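Long-range contact in branched-chain-amino-acid aminotransferase (Deinococcus radiodurans, PDB 3UZO), which probably catalyses the reversible, pyridoxal-phosphate-dependent transfer of an amino group between leucine, isoleucine or valine and 2-oxoglutarate: residues E77-Y82 and L144-I149. Numbering follows the deposited sequence.
Sequences EGLKAY and LRPFVI. With GLU (glutamic acid), chain D.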
ATOM      1  N   GLU A  77      12.053  -5.400  -5.513  1.00 10.34           N
ATOM      2  CA  GLU A  77      12.726  -5.166  -6.770  1.00  9.20           C
ATOM      3  C   GLU A  77      12.476  -6.349  -7.684  1.00 10.31           C
ATOM      4  O   GLU A  77      11.892  -7.358  -7.273  1.00  9.91           O
ATOM      5  CB  GLU A  77      14.228  -4.995  -6.558  1.00  8.41           C
ATOM      6  CG  GLU A  77      14.650  -3.552  -6.321  1.00  9.95           C
ATOM      7  CD  GLU A  77      14.254  -2.638  -7.466  1.00  8.52           C
ATOM      8  OE1 GLU A  77      14.342  -3.069  -8.630  1.00  7.62           O
ATOM      9  OE2 GLU A  77      13.866  -1.479  -7.200  1.00 13.88           O
ATOM     10  N   GLY A  78      12.924  -6.215  -8.923  1.00  9.97           N
ATOM     11  CA  GLY A  78      12.759  -7.272  -9.895  1.00 10.30           C
ATOM     12  C   GLY A  78      13.859  -7.149 -10.925  1.00 10.32           C
ATOM     13  O   GLY A  78      14.011  -6.098 -11.538  1.00 12.10           O
ATOM     14  N   LEU A  79      14.650  -8.205 -11.091  1.00  6.73           N
ATOM     15  CA  LEU A  79      15.722  -8.196 -12.067  1.00  6.04           C
ATOM     16  C   LEU A  79      15.985  -9.626 -12.497  1.00  5.98           C
ATOM     17  O   LEU A  79      15.573 -10.567 -11.822  1.00  7.76           O
ATOM     18  CB  LEU A  79      16.998  -7.564 -11.497  1.00  8.97           C
ATOM     19  CG  LEU A  79      17.646  -8.189 -10.267  1.00 11.62           C
ATOM     20  CD1 LEU A  79      19.102  -7.753 -10.220  1.00 13.11           C
ATOM     21  CD2 LEU A  79      16.898  -7.769  -9.003  1.00 12.56           C
ATOM     22  N   LYS A  80      16.692  -9.790 -13.604  1.00  5.85           N
ATOM     23  CA  LYS A  80      16.926 -11.126 -14.142  1.00  7.02           C
ATOM     24  C   LYS A  80      18.374 -11.521 -14.371  1.00  7.66           C
ATOM     25  O   LYS A  80      19.248 -10.667 -14.536  1.00  6.63           O
ATOM     26  CB  LYS A  80      16.197 -11.267 -15.485  1.00  8.92           C
ATOM     27  CG  LYS A  80      14.660 -11.265 -15.425  1.00 10.22           C
ATOM     28  CD  LYS A  80      14.095 -11.172 -16.852  1.00  8.97           C
ATOM     29  CE  LYS A  80      12.574 -11.340 -16.889  1.00 12.20           C
ATOM     30  NZ  LYS A  80      12.047 -10.844 -18.196  1.00  7.90           N
ATOM     31  N   ALA A  81      18.598 -12.833 -14.381  1.00 10.16           N
ATOM     32  CA  ALA A  81      19.903 -13.419 -14.676  1.00 11.92           C
ATOM     33  C   ALA A  81      19.659 -14.125 -16.013  1.00 10.68           C
ATOM     34  O   ALA A  81      18.576 -14.688 -16.231  1.00 11.05           O
ATOM     35  CB  ALA A  81      20.300 -14.430 -13.594  1.00  8.55           C
ATOM     36  N   TYR A  82      20.638 -14.084 -16.911  1.00  8.60           N
ATOM     37  CA  TYR A  82      20.478 -14.703 -18.226  1.00  9.83           C
ATOM     38  C   TYR A  82      21.629 -15.630 -18.608  1.00  8.58           C
ATOM     39  O   TYR A  82      22.784 -15.358 -18.308  1.00  8.74           O
ATOM     40  CB  TYR A  82      20.349 -13.632 -19.322  1.00  8.56           C
ATOM     41  CG  TYR A  82      19.357 -12.506 -19.050  1.00 12.25           C
ATOM     42  CD1 TYR A  82      19.689 -11.437 -18.208  1.00 11.50           C
ATOM     43  CD2 TYR A  82      18.109 -12.483 -19.678  1.00 11.48           C
ATOM     44  CE1 TYR A  82      18.802 -10.370 -18.003  1.00 11.97           C
ATOM     45  CE2 TYR A  82      17.212 -11.424 -19.477  1.00 11.02           C
ATOM     46  CZ  TYR A  82      17.565 -10.377 -18.641  1.00 11.87           C
ATOM     47  OH  TYR A  82      16.676  -9.347 -18.432  1.00 10.22           O
ATOM     48  N   LEU A 144      14.698 -12.612 -10.386  1.00  8.74           N
ATOM     49  CA  LEU A 144      15.065 -12.415  -8.988  1.00  9.95           C
ATOM     50  C   LEU A 144      14.094 -11.456  -8.324  1.00  8.62           C
ATOM     51  O   LEU A 144      13.749 -10.417  -8.897  1.00 10.41           O
ATOM     52  CB  LEU A 144      16.485 -11.857  -8.893  1.00 11.55           C
ATOM     53  CG  LEU A 144      17.549 -12.879  -9.295  1.00 10.89           C
ATOM     54  CD1 LEU A 144      18.767 -12.189  -9.860  1.00 12.06           C
ATOM     55  CD2 LEU A 144      17.906 -13.721  -8.076  1.00 12.69           C
ATOM     56  N   ARG A 145      13.668 -11.800  -7.112  1.00  5.78           N
ATOM     57  CA  ARG A 145      12.737 -10.970  -6.362  1.00  8.53           C
ATOM     58  C   ARG A 145      13.251 -10.580  -4.980  1.00  8.53           C
ATOM     59  O   ARG A 145      12.992 -11.270  -3.984  1.00 11.42           O
ATOM     60  CB  ARG A 145      11.376 -11.679  -6.232  1.00  7.05           C
ATOM     61  CG  ARG A 145      10.392 -11.028  -5.264  1.00  8.28           C
ATOM     62  CD  ARG A 145      10.184  -9.543  -5.579  1.00  8.98           C
ATOM     63  NE  ARG A 145       9.649  -9.328  -6.918  1.00  9.06           N
ATOM     64  CZ  ARG A 145       8.371  -9.471  -7.248  1.00 15.85           C
ATOM     65  NH1 ARG A 145       7.483  -9.831  -6.332  1.00 12.74           N
ATOM     66  NH2 ARG A 145       7.975  -9.247  -8.497  1.00 18.45           N
ATOM     67  N   PRO A 146      14.024  -9.484  -4.907  1.00  8.08           N
ATOM     68  CA  PRO A 146      14.557  -9.005  -3.629  1.00  7.99           C
ATOM     69  C   PRO A 146      13.414  -8.221  -2.995  1.00  9.44           C
ATOM     70  O   PRO A 146      12.645  -7.569  -3.713  1.00  7.73           O
ATOM     71  CB  PRO A 146      15.693  -8.060  -4.040  1.00  7.57           C
ATOM     72  CG  PRO A 146      16.000  -8.437  -5.476  1.00  6.97           C
ATOM     73  CD  PRO A 146      14.652  -8.776  -6.034  1.00  6.55           C
ATOM     74  N   PHE A 147      13.274  -8.294  -1.674  1.00  7.73           N
ATOM     75  CA  PHE A 147      12.225  -7.535  -1.015  1.00 10.48           C
ATOM     76  C   PHE A 147      12.565  -7.277   0.440  1.00  7.97           C
ATOM     77  O   PHE A 147      13.350  -8.002   1.041  1.00  8.36           O
ATOM     78  CB  PHE A 147      10.856  -8.233  -1.151  1.00  6.72           C
ATOM     79  CG  PHE A 147      10.739  -9.539  -0.412  1.00  7.35           C
ATOM     80  CD1 PHE A 147      10.160  -9.587   0.853  1.00  8.75           C
ATOM     81  CD2 PHE A 147      11.147 -10.728  -1.007  1.00  8.36           C
ATOM     82  CE1 PHE A 147       9.982 -10.811   1.516  1.00  9.87           C
ATOM     83  CE2 PHE A 147      10.979 -11.954  -0.357  1.00  9.01           C
ATOM     84  CZ  PHE A 147      10.394 -11.994   0.907  1.00  8.94           C
ATOM     85  N   VAL A 148      11.997  -6.204   0.973  1.00  9.51           N
ATOM     86  CA  VAL A 148      12.209  -5.790   2.355  1.00 10.71           C
ATOM     87  C   VAL A 148      10.847  -5.564   2.990  1.00 10.50           C
ATOM     88  O   VAL A 148       9.982  -4.911   2.409  1.00 10.57           O
ATOM     89  CB  VAL A 148      13.031  -4.471   2.434  1.00 10.48           C
ATOM     90  CG1 VAL A 148      13.241  -4.061   3.892  1.00 12.07           C
ATOM     91  CG2 VAL A 148      14.378  -4.661   1.727  1.00 11.12           C
ATOM     92  N   ILE A 149      10.664  -6.114   4.185  1.00  7.07           N
ATOM     93  CA  ILE A 149       9.403  -5.995   4.903  1.00  7.53           C
ATOM     94  C   ILE A 149       9.651  -5.667   6.366  1.00  7.72           C
ATOM     95  O   ILE A 149      10.628  -6.140   6.956  1.00  9.09           O
ATOM     96  CB  ILE A 149       8.598  -7.320   4.849  1.00  9.87           C
ATOM     97  CG1 ILE A 149       9.495  -8.491   5.279  1.00  6.69           C
ATOM     98  CG2 ILE A 149       8.059  -7.548   3.441  1.00 10.38           C
ATOM     99  CD1 ILE A 149       8.791  -9.830   5.363  1.00  8.83           C
TER
HETATM  100  N   GLU D 600       7.366  -6.390 -10.272  1.00 25.71           N
HETATM  101  CA  GLU D 600       6.351  -6.692 -11.316  1.00 25.71           C
HETATM  102  C   GLU D 600       5.399  -7.760 -10.829  1.00 25.71           C
HETATM  103  O   GLU D 600       4.296  -7.863 -11.399  1.00 25.71           O
HETATM  104  CB  GLU D 600       7.029  -7.177 -12.593  1.00 66.53           C
HETATM  105  CG  GLU D 600       7.546  -6.067 -13.475  1.00 66.53           C
HETATM  106  CD  GLU D 600       8.004  -6.570 -14.821  1.00 66.53           C
HETATM  107  OE1 GLU D 600       7.308  -7.437 -15.395  1.00 66.53           O
HETATM  108  OE2 GLU D 600       9.054  -6.094 -15.303  1.00 66.53           O
HETATM  109  OXT GLU D 600       5.783  -8.481  -9.889  1.00 66.53           O
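Leu79 and Leu144 form an antiparallel hydrogen-bonded pair: Leu144 N donates to Leu79 O at 2.6 Å, and Leu79 N returns a longer bond to Leu144 O at 3.2 Å. A third backbone bond lies two residues along each strand, where Glu77 N reaches Pro146 O at 2.9 Å. Pro146 has no N-H to return a bond to Glu77 O. Instead Pro146 CD lies 3.3 Å from Glu77 O, and the Arg145 side chain doubles back to the same oxygen, its NE giving Glu77 O a weak, bent bond (121° at the hydrogen). Bends at chi2 and chi3, both near +60°, fold the arginine this way. Between these ladder bonds, Gly78 CA makes a CH···O contact with Leu144 O.

The two strands are neighbours in the antiparallel sheet of the smaller domain of class-IV aminotransferases, and this stretch borders the active site. Arg145 NH2 donates to OXT of the bound glutamate at 2.7 Å, the oxygen lying at the guanidinium edge; Tyr143 also bonds NH2, and Tyr71 of the second subunit adds a weak bond.

Apolar packing occupies the sheet face that carries Leu79 and Leu144. Leu79 CG sits between its backbone N and carbonyl carbon (chi1 60°), which brings it against Leu144 CB and sends CD2 to Pro146 CG, 3.7 Å away. Glu77 CB rests on the same proline ring, while the carboxylate turns off toward the cofactor side, where OE2 forms a salt bridge with Arg100, a pyridoxal-phosphate-binding residue, and the Glu77 side chain also touches Lys202.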